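Local coordinates for putative aldo/keto reductase (Salmonella enterica subsp. enterica serovar Typhimurium, PDB 4R9O), which probably acts as an NADP-dependent oxidoreductase of the aldo/keto reductase family, with a TIM-barrel fold and a substrate that remains undefined, at residues H54-Y58 with G59-C63; H108-L111 with S112-S116; R290-K293 with A294-Y298; V189-P192 with L193-D196; W30-A34 with R35-S39. All coordinates share one frame; numbering follows the deposited sequence.

Contact 1 of 5, residues H54-Y58 with G59-C63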
loop_
_atom_site.group_PDB
_atom_site.type_symbol
_atom_site.label_atom_id
_atom_site.label_comp_id
_atom_site.label_asym_id
_atom_site.label_seq_id
_atom_site.Cartn_x
_atom_site.Cartn_y
_atom_site.Cartn_z
ATOM N N HIS C 54 14.677 -30.069 -9.378
ATOM C CA HIS C 54 14.958 -29.602 -10.741
ATOM C C HIS C 54 13.778 -28.824 -11.325
ATOM O O HIS C 54 12.719 -28.753 -10.708
ATOM C CB HIS C 54 15.281 -30.787 -11.660
ATOM C CG HIS C 54 16.652 -31.361 -11.445
ATOM N ND1 HIS C 54 17.766 -30.867 -12.082
ATOM C CD2 HIS C 54 17.078 -32.373 -10.657
ATOM C CE1 HIS C 54 18.831 -31.555 -11.694
ATOM N NE2 HIS C 54 18.438 -32.476 -10.829
ATOM N N ALA C 55 13.959 -28.275 -12.529
ATOM C CA ALA C 55 12.844 -27.706 -13.299
ATOM C C ALA C 55 13.220 -27.690 -14.768
ATOM O O ALA C 55 14.397 -27.611 -15.101
ATOM C CB ALA C 55 12.487 -26.294 -12.824
ATOM N N ASP C 56 12.234 -27.754 -15.648
ATOM C CA ASP C 56 12.551 -27.752 -17.074
ATOM C C ASP C 56 13.340 -26.489 -17.471
ATOM O O ASP C 56 14.308 -26.574 -18.224
ATOM C CB ASP C 56 11.276 -27.906 -17.919
ATOM C CG ASP C 56 10.251 -26.793 -17.680
ATOM O OD1 ASP C 56 10.293 -26.122 -16.622
ATOM O OD2 ASP C 56 9.389 -26.615 -18.568
ATOM N N ILE C 57 12.968 -25.333 -16.927
ATOM C CA ILE C 57 13.571 -24.072 -17.363
ATOM C C ILE C 57 14.982 -23.767 -16.816
ATOM O O ILE C 57 15.694 -22.933 -17.389
ATOM C CB ILE C 57 12.677 -22.874 -16.987
ATOM C CG1 ILE C 57 12.568 -22.752 -15.467
ATOM C CG2 ILE C 57 11.297 -22.990 -17.631
ATOM C CD1 ILE C 57 12.324 -21.328 -15.002
ATOM N N TYR C 58 15.388 -24.422 -15.726
ATOM C CA TYR C 58 16.630 -24.038 -15.032
ATOM C C TYR C 58 17.838 -24.055 -15.961
ATOM O O TYR C 58 17.981 -24.950 -16.801
ATOM C CB TYR C 58 16.902 -24.956 -13.834
ATOM C CG TYR C 58 15.978 -24.757 -12.646
ATOM C CD1 TYR C 58 15.262 -23.573 -12.476
ATOM C CD2 TYR C 58 15.806 -25.766 -11.708
ATOM C CE1 TYR C 58 14.408 -23.401 -11.391
ATOM C CE2 TYR C 58 14.970 -25.604 -10.625
ATOM C CZ TYR C 58 14.269 -24.426 -10.470
ATOM O OH TYR C 58 13.429 -24.292 -9.384
ATOM N N GLY C 59 18.686 -23.041 -15.820
ATOM C CA GLY C 59 19.920 -22.948 -16.572
ATOM C C GLY C 59 19.667 -22.805 -18.056
ATOM O O GLY C 59 20.465 -23.249 -18.879
ATOM N N GLY C 60 18.544 -22.182 -18.402
ATOM C CA GLY C 60 18.194 -21.994 -19.793
ATOM C C GLY C 60 17.859 -23.314 -20.458
ATOM O O GLY C 60 18.305 -23.581 -21.573
ATOM N N TYR C 61 17.072 -24.134 -19.763
ATOM C CA TYR C 61 16.671 -25.461 -20.234
ATOM C C TYR C 61 17.886 -26.375 -20.413
ATOM O O TYR C 61 17.945 -27.153 -21.363
ATOM C CB TYR C 61 15.881 -25.376 -21.556
ATOM C CG TYR C 61 14.555 -24.622 -21.465
ATOM C CD1 TYR C 61 13.373 -25.283 -21.140
ATOM C CD2 TYR C 61 14.488 -23.256 -21.722
ATOM C CE1 TYR C 61 12.153 -24.601 -21.059
ATOM C CE2 TYR C 61 13.282 -22.566 -21.644
ATOM C CZ TYR C 61 12.120 -23.245 -21.319
ATOM O OH TYR C 61 10.925 -22.564 -21.251
ATOM N N GLN C 62 18.842 -26.296 -19.491
ATOM C CA GLN C 62 20.057 -27.107 -19.601
ATOM C C GLN C 62 20.375 -27.962 -18.382
ATOM O O GLN C 62 21.101 -28.958 -18.503
ATOM C CB GLN C 62 21.270 -26.219 -19.875
ATOM C CG GLN C 62 21.306 -25.566 -21.229
ATOM C CD GLN C 62 22.514 -24.660 -21.359
ATOM O OE1 GLN C 62 22.512 -23.531 -20.864
ATOM N NE2 GLN C 62 23.564 -25.158 -21.999
ATOM N N CYS C 63 19.874 -27.572 -17.209
ATOM C CA CYS C 63 20.291 -28.228 -15.966
ATOM C C CYS C 63 19.827 -29.673 -15.882
ATOM O O CYS C 63 20.570 -30.523 -15.398
ATOM C CB CYS C 63 19.786 -27.465 -14.736
ATOM S SG CYS C 63 20.696 -25.942 -14.386
#
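Tyr61 lays its ring back against Ile57, and the side chain can be followed outward from the backbone. Tyr61 CB passes Asp56 O at 3.9 Å, and Tyr61 CD1 comes closer still, 3.3 Å from Asp56 O. Farther along, Tyr61 CE1 lies 4.0 Å from Ile57 CA, which sits over one ring face, offset toward the rim, in a CH-pi contact. Tyr61 CZ then meets the methyl Ile57 CG2 at 3.8 Å, and the hydroxyl, just beyond, is hydrogen-bonded to Thr91 N. With CG beside its own backbone N (chi1 -63°), the ring is directed over the preceding residues. Gly59, Gly60 and Tyr61 all adopt left-handed backbone angles, and this tight curl lets Tyr61 N donate to Ile57 O at 3.0 Å. Tyr58 O is gripped twice, by Gln62 N at 3.1 Å in its carbonyl plane and by Cys63 N at 3.3 Å from above it. Tyr58, probably the proton donor, has Ala55 CB over the centre of one ring face, while its hydroxyl hydrogen-bonds to Lys86. The turn follows strand 51-53 and leads into helix 63-73; Asp56 and Ile57 lean on strand 82-90, and Cys63 packs against helix 27-30.

Contact 2 of 5, residues H108-L111 with S112-S116; sequences HIIL and SAEQS
Ser112 and His108 make the compact side of this helical turn. Ser112 OG donates to His108 O at 2.7 Å and Ser112 N donates to the same oxygen at 2.8 Å, the two arriving from opposite faces of the carbonyl plane. The serine hydroxyl is thereby tied back to the preceding turn of its own helix. Because the histidine CG is anti to N (chi1 177°), the imidazole folds alongside the following turn, and Ser112 OG lies over one ring face, offset toward the rim, 3.3 Å from His108 NE2. Ala113, buried like Ser112, bonds through N to Ile109 O at 3.0 Å. Toward solvent, contacts are sparser. Glu114, partly exposed, runs beside the buried Ile110, its OE2 3.9 Å from Ile110 CG2, and reaches outward to the exposed Leu111, whose CD2 lies 3.9 Å from Glu114 OE1. The Glu114 side chain also touches Lys154. The contrast is that of an amphipathic outer helix of an alpha/beta barrel: within helix 106-119, Ile109 reaches strands 82-90 and 125-130, Ile110 and Ala113 meet helix 139-151, and the leucine and glutamate stay near the surface, as expected in a TIM barrel.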
loop_
_atom_site.group_PDB
_atom_site.type_symbol
_atom_site.label_atom_id
_atom_site.label_comp_id
_atom_site.label_asym_id
_atom_site.label_seq_id
_atom_site.Cartn_x
_atom_site.Cartn_y
_atom_site.Cartn_z
ATOM N N HIS C 108 1.242 -29.765 -23.107
ATOM C CA HIS C 108 2.528 -29.219 -22.671
ATOM C C HIS C 108 3.039 -29.867 -21.371
ATOM O O HIS C 108 4.231 -30.138 -21.224
ATOM C CB HIS C 108 2.431 -27.705 -22.476
ATOM C CG HIS C 108 3.692 -27.088 -21.952
ATOM N ND1 HIS C 108 4.776 -26.813 -22.757
ATOM C CD2 HIS C 108 4.042 -26.702 -20.701
ATOM C CE1 HIS C 108 5.743 -26.285 -22.026
ATOM N NE2 HIS C 108 5.322 -26.204 -20.775
ATOM N N ILE C 109 2.140 -30.100 -20.426
ATOM C CA ILE C 109 2.528 -30.742 -19.179
ATOM C C ILE C 109 3.052 -32.150 -19.476
ATOM O O ILE C 109 4.109 -32.555 -18.985
ATOM C CB ILE C 109 1.344 -30.795 -18.183
ATOM C CG1 ILE C 109 0.958 -29.366 -17.769
ATOM C CG2 ILE C 109 1.711 -31.660 -16.983
ATOM C CD1 ILE C 109 -0.360 -29.246 -16.935
ATOM N N ILE C 110 2.323 -32.877 -20.313
ATOM C CA ILE C 110 2.721 -34.230 -20.662
ATOM C C ILE C 110 4.058 -34.224 -21.401
ATOM O O ILE C 110 4.953 -34.993 -21.068
ATOM C CB ILE C 110 1.645 -34.924 -21.519
ATOM C CG1 ILE C 110 0.368 -35.115 -20.690
ATOM C CG2 ILE C 110 2.166 -36.246 -22.085
ATOM C CD1 ILE C 110 -0.740 -35.832 -21.416
ATOM N N LEU C 111 4.193 -33.343 -22.387
ATOM C CA LEU C 111 5.410 -33.286 -23.188
ATOM C C LEU C 111 6.601 -32.806 -22.354
ATOM O O LEU C 111 7.717 -33.273 -22.549
ATOM C CB LEU C 111 5.216 -32.392 -24.409
ATOM C CG LEU C 111 4.243 -32.923 -25.477
ATOM C CD1 LEU C 111 4.168 -31.977 -26.673
ATOM C CD2 LEU C 111 4.570 -34.352 -25.923
ATOM N N SER C 112 6.360 -31.891 -21.418
ATOM C CA SER C 112 7.424 -31.435 -20.512
ATOM C C SER C 112 7.964 -32.554 -19.623
ATOM O O SER C 112 9.175 -32.714 -19.481
ATOM C CB SER C 112 6.924 -30.296 -19.632
ATOM O OG SER C 112 6.629 -29.163 -20.423
ATOM N N ALA C 113 7.057 -33.318 -19.020
ATOM C CA ALA C 113 7.438 -34.446 -18.178
ATOM C C ALA C 113 8.219 -35.485 -18.968
ATOM O O ALA C 113 9.182 -36.067 -18.467
ATOM C CB ALA C 113 6.208 -35.080 -17.553
ATOM N N GLU C 114 7.801 -35.720 -20.205
ATOM C CA GLU C 114 8.470 -36.700 -21.048
ATOM C C GLU C 114 9.855 -36.212 -21.471
ATOM O O GLU C 114 10.805 -36.996 -21.504
ATOM C CB GLU C 114 7.596 -37.036 -22.259
ATOM C CG GLU C 114 6.682 -38.225 -21.969
ATOM C CD GLU C 114 5.492 -38.335 -22.896
ATOM O OE1 GLU C 114 5.392 -37.535 -23.854
ATOM O OE2 GLU C 114 4.656 -39.237 -22.659
ATOM N N GLN C 115 9.990 -34.920 -21.757
ATOM C CA GLN C 115 11.320 -34.362 -22.011
ATOM C C GLN C 115 12.206 -34.474 -20.761
ATOM O O GLN C 115 13.403 -34.759 -20.864
ATOM C CB GLN C 115 11.235 -32.901 -22.464
ATOM C CG GLN C 115 11.179 -32.720 -23.968
ATOM C CD GLN C 115 12.318 -33.431 -24.684
ATOM O OE1 GLN C 115 13.491 -33.230 -24.370
ATOM N NE2 GLN C 115 11.971 -34.282 -25.643
ATOM N N SER C 116 11.609 -34.257 -19.590
ATOM C CA SER C 116 12.328 -34.385 -18.328
ATOM C C SER C 116 12.893 -35.792 -18.178
ATOM O O SER C 116 14.071 -35.961 -17.864
ATOM C CB SER C 116 11.421 -34.048 -17.137
ATOM O OG SER C 116 11.164 -32.654 -17.076
#

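Contact 3 of 5, residues R290-K293 with A294-Y298; sequences RIRK and AALGY
Lys293 and Tyr298 lie side by side and point the same way, the extended lysine chain running along one face of the phenol ring. Lys293 CE stands over that face, 3.6 Å from the centroid of the Tyr298 ring and 20° off its normal, in a CH-pi contact displaced toward the rim. Nearer the backbone, Lys293 CG is 3.7 Å from Tyr298 CG; at the far end, Lys293 NZ comes to 3.4 Å from Tyr298 CE2. The tyrosine closes the modelled chain and is poorly ordered, so its placement deserves caution. A second pairing is looser: Leu296 CD1 sits over one face of the Arg292 guanidinium, 4.2 Å from Arg292 NE. Arg290 points off in another direction, toward a salt bridge with Glu239. What turns Tyr298 back onto the lysine is the end of the helix. Gly297 leaves helical geometry with positive phi (102°), yet its N still donates to Lys293 O at 2.7 Å, while Leu296 N bonds Arg292 O at 3.1 Å. This is the last turn of helix 285-296, on the surface. Its inner side, Ile291 and Ala294, rests on helix 227-240, and Ala295 and Leu296 border Gln191 in the loop before helix 198-205. Across the subunit boundary, Arg292 packs on Pro135 and Lys293 on Gly100 of a third subunit.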
loop_
_atom_site.group_PDB
_atom_site.type_symbol
_atom_site.label_atom_id
_atom_site.label_comp_id
_atom_site.label_asym_id
_atom_site.label_seq_id
_atom_site.Cartn_x
_atom_site.Cartn_y
_atom_site.Cartn_z
ATOM N N ARG C 290 13.770 -12.918 18.106
ATOM C CA ARG C 290 14.849 -11.949 17.943
ATOM C C ARG C 290 15.323 -11.904 16.496
ATOM O O ARG C 290 15.568 -10.831 15.947
ATOM C CB ARG C 290 16.032 -12.283 18.849
ATOM C CG ARG C 290 16.243 -11.318 19.984
ATOM C CD ARG C 290 17.670 -11.438 20.509
ATOM N NE ARG C 290 17.930 -12.762 21.066
ATOM C CZ ARG C 290 19.142 -13.237 21.346
ATOM N NH1 ARG C 290 19.271 -14.454 21.855
ATOM N NH2 ARG C 290 20.220 -12.496 21.119
ATOM N N ILE C 291 15.475 -13.079 15.895
ATOM C CA ILE C 291 15.774 -13.188 14.471
ATOM C C ILE C 291 14.715 -12.520 13.600
ATOM O O ILE C 291 15.035 -11.704 12.738
ATOM C CB ILE C 291 15.894 -14.644 14.035
ATOM C CG1 ILE C 291 17.113 -15.259 14.688
ATOM C CG2 ILE C 291 16.084 -14.725 12.522
ATOM C CD1 ILE C 291 18.311 -14.481 14.337
ATOM N N ARG C 292 13.459 -12.888 13.821
ATOM C CA ARG C 292 12.349 -12.310 13.065
ATOM C C ARG C 292 12.421 -10.786 13.068
ATOM O O ARG C 292 12.324 -10.148 12.016
ATOM C CB ARG C 292 11.007 -12.774 13.636
ATOM C CG ARG C 292 9.796 -12.063 13.026
ATOM C CD ARG C 292 8.522 -12.399 13.777
ATOM N NE ARG C 292 7.381 -11.599 13.326
ATOM C CZ ARG C 292 6.474 -12.014 12.443
ATOM N NH1 ARG C 292 6.569 -13.226 11.908
ATOM N NH2 ARG C 292 5.469 -11.218 12.086
ATOM N N LYS C 293 12.614 -10.224 14.257
ATOM C CA LYS C 293 12.583 -8.784 14.467
ATOM C C LYS C 293 13.811 -8.083 13.888
ATOM O O LYS C 293 13.712 -6.984 13.346
ATOM C CB LYS C 293 12.449 -8.486 15.963
ATOM C CG LYS C 293 11.125 -8.987 16.540
ATOM C CD LYS C 293 11.006 -8.741 18.038
ATOM C CE LYS C 293 9.627 -9.167 18.550
ATOM N NZ LYS C 293 9.448 -8.889 19.994
ATOM N N ALA C 294 14.968 -8.716 13.998
ATOM C CA ALA C 294 16.174 -8.172 13.385
ATOM C C ALA C 294 15.977 -8.030 11.871
ATOM O O ALA C 294 16.436 -7.060 11.262
ATOM C CB ALA C 294 17.369 -9.046 13.696
ATOM N N ALA C 295 15.256 -8.982 11.285
ATOM C CA ALA C 295 14.991 -8.995 9.847
ATOM C C ALA C 295 13.924 -7.993 9.402
ATOM O O ALA C 295 13.986 -7.489 8.285
ATOM C CB ALA C 295 14.585 -10.378 9.418
ATOM N N LEU C 296 12.941 -7.719 10.255
ATOM C CA LEU C 296 11.876 -6.774 9.902
ATOM C C LEU C 296 12.191 -5.354 10.368
ATOM O O LEU C 296 11.962 -4.390 9.642
ATOM C CB LEU C 296 10.535 -7.211 10.506
ATOM C CG LEU C 296 9.946 -8.540 10.042
ATOM C CD1 LEU C 296 8.517 -8.684 10.513
ATOM C CD2 LEU C 296 10.029 -8.641 8.530
ATOM N N GLY C 297 12.710 -5.239 11.589
ATOM C CA GLY C 297 12.911 -3.947 12.227
ATOM C C GLY C 297 11.824 -3.690 13.254
ATOM O O GLY C 297 11.868 -2.688 13.976
ATOM N N TYR C 298 10.863 -4.620 13.292
ATOM C CA TYR C 298 9.692 -4.641 14.179
ATOM C C TYR C 298 9.668 -3.544 15.231
ATOM O O TYR C 298 8.612 -3.191 15.745
ATOM C CB TYR C 298 9.596 -6.014 14.861
ATOM C CG TYR C 298 8.888 -6.014 16.204
ATOM C CD1 TYR C 298 7.509 -6.190 16.291
ATOM C CD2 TYR C 298 9.597 -5.822 17.386
ATOM C CE1 TYR C 298 6.865 -6.188 17.520
ATOM C CE2 TYR C 298 8.964 -5.814 18.612
ATOM C CZ TYR C 298 7.599 -5.997 18.676
ATOM O OH TYR C 298 6.972 -5.989 19.905
#

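Contact 4 of 5, residues V189-P192 with L193-D196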
loop_
_atom_site.group_PDB
_atom_site.type_symbol
_atom_site.label_atom_id
_atom_site.label_comp_id
_atom_site.label_asym_id
_atom_site.label_seq_id
_atom_site.Cartn_x
_atom_site.Cartn_y
_atom_site.Cartn_z
ATOM N N VAL C 189 14.209 -13.046 5.694
ATOM C CA VAL C 189 14.201 -11.930 4.746
ATOM C C VAL C 189 12.868 -11.830 3.995
ATOM O O VAL C 189 12.511 -10.778 3.467
ATOM C CB VAL C 189 15.365 -12.085 3.726
ATOM C CG1 VAL C 189 15.431 -10.911 2.770
ATOM C CG2 VAL C 189 16.680 -12.234 4.456
ATOM N N HIS C 190 12.135 -12.936 3.942
ATOM C CA HIS C 190 10.862 -12.977 3.239
ATOM C C HIS C 190 9.858 -13.778 4.052
ATOM O O HIS C 190 9.824 -15.007 3.954
ATOM C CB HIS C 190 11.028 -13.594 1.841
ATOM C CG HIS C 190 9.774 -13.557 1.018
ATOM N ND1 HIS C 190 9.344 -12.420 0.377
ATOM C CD2 HIS C 190 8.851 -14.514 0.756
ATOM C CE1 HIS C 190 8.211 -12.676 -0.259
ATOM N NE2 HIS C 190 7.893 -13.941 -0.046
ATOM N N GLN C 191 9.043 -13.079 4.846
ATOM C CA GLN C 191 8.168 -13.726 5.820
ATOM C C GLN C 191 6.639 -13.644 5.615
ATOM O O GLN C 191 5.902 -14.038 6.528
ATOM C CB GLN C 191 8.463 -13.166 7.229
ATOM C CG GLN C 191 9.921 -13.257 7.715
ATOM C CD GLN C 191 10.087 -12.784 9.170
ATOM O OE1 GLN C 191 9.208 -12.999 10.010
ATOM N NE2 GLN C 191 11.200 -12.117 9.460
ATOM N N PRO C 192 6.144 -13.162 4.449
ATOM C CA PRO C 192 4.685 -12.980 4.471
ATOM C C PRO C 192 3.895 -14.287 4.569
ATOM O O PRO C 192 2.773 -14.273 5.063
ATOM C CB PRO C 192 4.401 -12.278 3.137
ATOM C CG PRO C 192 5.510 -12.697 2.234
ATOM C CD PRO C 192 6.712 -12.819 3.126
ATOM N N LEU C 193 4.472 -15.402 4.131
ATOM C CA LEU C 193 3.708 -16.650 4.109
ATOM C C LEU C 193 3.459 -17.197 5.524
ATOM O O LEU C 193 2.643 -18.108 5.720
ATOM C CB LEU C 193 4.425 -17.691 3.250
ATOM C CG LEU C 193 4.553 -17.262 1.781
ATOM C CD1 LEU C 193 5.171 -18.381 0.956
ATOM C CD2 LEU C 193 3.201 -16.831 1.193
ATOM N N LEU C 194 4.169 -16.642 6.498
ATOM C CA LEU C 194 4.006 -17.049 7.890
ATOM C C LEU C 194 2.612 -16.725 8.399
ATOM O O LEU C 194 2.065 -17.440 9.245
ATOM C CB LEU C 194 5.041 -16.363 8.777
ATOM C CG LEU C 194 6.399 -17.062 8.930
ATOM C CD1 LEU C 194 7.144 -17.136 7.605
ATOM C CD2 LEU C 194 7.223 -16.344 9.975
ATOM N N LEU C 195 2.041 -15.645 7.875
ATOM C CA LEU C 195 0.782 -15.145 8.402
ATOM C C LEU C 195 -0.311 -14.956 7.343
ATOM O O LEU C 195 -1.442 -14.603 7.687
ATOM C CB LEU C 195 1.029 -13.825 9.139
ATOM C CG LEU C 195 2.011 -13.918 10.320
ATOM C CD1 LEU C 195 2.253 -12.556 10.943
ATOM C CD2 LEU C 195 1.521 -14.899 11.379
ATOM N N ASP C 196 -0.008 -15.203 6.069
ATOM C CA ASP C 196 -1.020 -14.938 5.038
ATOM C C ASP C 196 -1.927 -16.133 4.715
ATOM O O ASP C 196 -2.795 -16.034 3.852
ATOM C CB ASP C 196 -0.371 -14.413 3.745
ATOM C CG ASP C 196 0.234 -15.513 2.870
ATOM O OD1 ASP C 196 0.296 -16.694 3.280
ATOM O OD2 ASP C 196 0.596 -15.190 1.715
#
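Leu194 closes back on Gln191 through both its backbone and its side chain. Leu194 N donates to Gln191 O at 3.1 Å, from well above the carbonyl plane. The same oxygen has Leu194 CB beside it at 3.3 Å and Leu194 CD1 at 3.5 Å, so apolar atoms press round an acceptor already in use. The two side chains cross at a slant, with Leu194 CD2 3.9 Å from Gln191 OE1. One residue on, the pattern repeats: Leu195 N donates to Pro192 O at 3.2 Å, again from above the plane, and Asp196 N adds a weak bond to that oxygen. The result is two overlapping beta turns, each closed by a bond from the N-H of the fourth residue to the carbonyl of the first. In the next shell, Pro192 CD packs over the centre of one face of the His190 ring. Gln191 NE2 is hydrogen-bonded to Pro188 O and more weakly to Arg292 O, while Leu194 touches Trp252, Trp288 and Leu199. Leu193 extends to Val184, with the likely NADP-binding Asn162 about 6 Å from its side chain, and Leu195 touches Pro135 of a third subunit. Chemically, then, backbone carbonyls do the closing work here, while Gln191 NE2 and Asp196 OD1 find their main partners, Pro188 O and Thr198 N at the start of helix 198-205, just outside the two segments.

Contact 5 of 5, residues W30-A34 with R35-S39; sequences WNMSA and RQLVS
A capping box opens helix 34-46, with Ser33 as N-cap and Gln36 as its reciprocal partner. Ser33 OG accepts from Gln36 N at 3.1 Å, and Gln36 OE1 in turn accepts from Ser33 N at 3.3 Å. The second bond is nearly straight (172°) and falls on a lone pair of the amide oxygen, in the carbonyl plane. The first of these bonds depends on the serine torsion: chi1 of 66° puts OG between N and C of its own residue, turned toward Gln36 N. A weak bond from Ser33 OG to Gln36 OE1, 3.4 Å long, joins the two side chains directly. Behind the box, Leu37 N reaches Ser33 O at 3.0 Å in the first regular bond of the helix. Met32, just before the cap, adds a hydrophobic staple: its extended chain brings SD to 3.9 Å from Leu37 CA and 4.1 Å from Leu37 CD1. Its side chain is also about 5 Å from Gly267, a probable NADP-binding residue. Ala34 and Arg35 rest on Leu73, and Leu37 and Val38 on Ala70, which seats this helix start against helix 63-73, while the box itself faces the surface. One turn farther, Ser39 repeats a local grip: its OG donates to Arg35 O at 3.2 Å, while Ser39 N meets that oxygen from the opposite face of the carbonyl.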
loop_
_atom_site.group_PDB
_atom_site.type_symbol
_atom_site.label_atom_id
_atom_site.label_comp_id
_atom_site.label_asym_id
_atom_site.label_seq_id
_atom_site.Cartn_x
_atom_site.Cartn_y
_atom_site.Cartn_z
ATOM N N TRP C 30 28.022 -23.693 -11.619
ATOM C CA TRP C 30 29.059 -24.379 -10.838
ATOM C C TRP C 30 30.236 -24.801 -11.707
ATOM O O TRP C 30 31.334 -25.045 -11.197
ATOM C CB TRP C 30 28.496 -25.613 -10.131
ATOM C CG TRP C 30 27.345 -25.339 -9.209
ATOM C CD1 TRP C 30 26.903 -24.122 -8.780
ATOM C CD2 TRP C 30 26.490 -26.315 -8.607
ATOM N NE1 TRP C 30 25.823 -24.280 -7.942
ATOM C CE2 TRP C 30 25.543 -25.616 -7.827
ATOM C CE3 TRP C 30 26.432 -27.714 -8.650
ATOM C CZ2 TRP C 30 24.549 -26.268 -7.102
ATOM C CZ3 TRP C 30 25.447 -28.360 -7.928
ATOM C CH2 TRP C 30 24.513 -27.634 -7.166
ATOM N N ASN C 31 29.999 -24.901 -13.013
ATOM C CA ASN C 31 31.021 -25.338 -13.969
ATOM C C ASN C 31 31.613 -26.708 -13.615
ATOM O O ASN C 31 32.837 -26.872 -13.533
ATOM C CB ASN C 31 32.139 -24.294 -14.075
ATOM C CG ASN C 31 31.667 -22.996 -14.707
ATOM O OD1 ASN C 31 31.935 -21.908 -14.197
ATOM N ND2 ASN C 31 30.954 -23.107 -15.824
ATOM N N MET C 32 30.734 -27.685 -13.409
ATOM C CA MET C 32 31.145 -29.054 -13.109
ATOM C C MET C 32 31.149 -29.937 -14.353
ATOM O O MET C 32 30.246 -29.857 -15.190
ATOM C CB MET C 32 30.222 -29.678 -12.059
ATOM C CG MET C 32 30.518 -29.311 -10.615
ATOM S SD MET C 32 29.445 -30.232 -9.480
ATOM C CE MET C 32 29.990 -29.591 -7.896
ATOM N N SER C 33 32.171 -30.777 -14.474
ATOM C CA SER C 33 32.157 -31.858 -15.449
ATOM C C SER C 33 31.134 -32.886 -14.986
ATOM O O SER C 33 30.725 -32.875 -13.819
ATOM C CB SER C 33 33.533 -32.506 -15.576
ATOM O OG SER C 33 33.869 -33.160 -14.369
ATOM N N ALA C 34 30.727 -33.778 -15.880
ATOM C CA ALA C 34 29.746 -34.788 -15.503
ATOM C C ALA C 34 30.310 -35.677 -14.389
ATOM O O ALA C 34 29.578 -36.083 -13.488
ATOM C CB ALA C 34 29.339 -35.620 -16.712
ATOM N N ARG C 35 31.617 -35.949 -14.441
ATOM C CA ARG C 35 32.267 -36.780 -13.427
ATOM C C ARG C 35 32.335 -36.087 -12.064
ATOM O O ARG C 35 32.133 -36.719 -11.023
ATOM C CB ARG C 35 33.667 -37.193 -13.894
ATOM C CG ARG C 35 33.708 -38.581 -14.521
ATOM C CD ARG C 35 34.901 -38.763 -15.465
ATOM N NE ARG C 35 34.529 -38.265 -16.782
ATOM C CZ ARG C 35 34.018 -39.014 -17.752
ATOM N NH1 ARG C 35 33.868 -40.323 -17.585
ATOM N NH2 ARG C 35 33.684 -38.450 -18.904
ATOM N N GLN C 36 32.593 -34.785 -12.062
ATOM C CA GLN C 36 32.572 -34.026 -10.818
ATOM C C GLN C 36 31.168 -33.969 -10.209
ATOM O O GLN C 36 31.011 -33.965 -8.987
ATOM C CB GLN C 36 33.105 -32.616 -11.047
ATOM C CG GLN C 36 34.623 -32.529 -10.997
ATOM C CD GLN C 36 35.122 -31.151 -11.363
ATOM O OE1 GLN C 36 34.622 -30.534 -12.305
ATOM N NE2 GLN C 36 36.106 -30.651 -10.613
ATOM N N LEU C 37 30.151 -33.932 -11.061
ATOM C CA LEU C 37 28.770 -33.937 -10.593
ATOM C C LEU C 37 28.421 -35.286 -9.953
ATOM O O LEU C 37 27.728 -35.341 -8.934
ATOM C CB LEU C 37 27.825 -33.625 -11.748
ATOM C CG LEU C 37 26.341 -33.515 -11.427
ATOM C CD1 LEU C 37 26.142 -32.558 -10.258
ATOM C CD2 LEU C 37 25.596 -33.052 -12.671
ATOM N N VAL C 38 28.917 -36.370 -10.544
ATOM C CA VAL C 38 28.749 -37.697 -9.962
ATOM C C VAL C 38 29.262 -37.724 -8.522
ATOM O O VAL C 38 28.574 -38.196 -7.614
ATOM C CB VAL C 38 29.489 -38.781 -10.781
ATOM C CG1 VAL C 38 29.602 -40.073 -9.979
ATOM C CG2 VAL C 38 28.788 -39.013 -12.121
ATOM N N SER C 39 30.474 -37.215 -8.328
ATOM C CA SER C 39 31.101 -37.191 -7.009
ATOM C C SER C 39 30.312 -36.343 -6.008
ATOM O O SER C 39 30.156 -36.734 -4.849
ATOM C CB SER C 39 32.535 -36.667 -7.121
ATOM O OG SER C 39 33.250 -37.416 -8.079
#

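Overall arrangement
Read from the N terminus, the five contacts follow in series: each is a local turn, and none nests within or crosses another. Contact 5 starts helix 34-46 after the short helix 27-30; contact 1 then closes the loop after strand 51-53, with nearest atoms about 6 Å from contact 5. Contact 2 lies on helix 106-119 and touches contact 1 where Asp56 packs near Ser112. Contact 4 shapes the loop after strand 182-185, and contact 3 ends helix 285-296. These last two meet through Arg292 against Gln191, Leu194 and Leu195, and both border the third subunit. Contacts 2 and 3 stand about 42 Å apart, centre to centre, on opposite sides of the chain's centre.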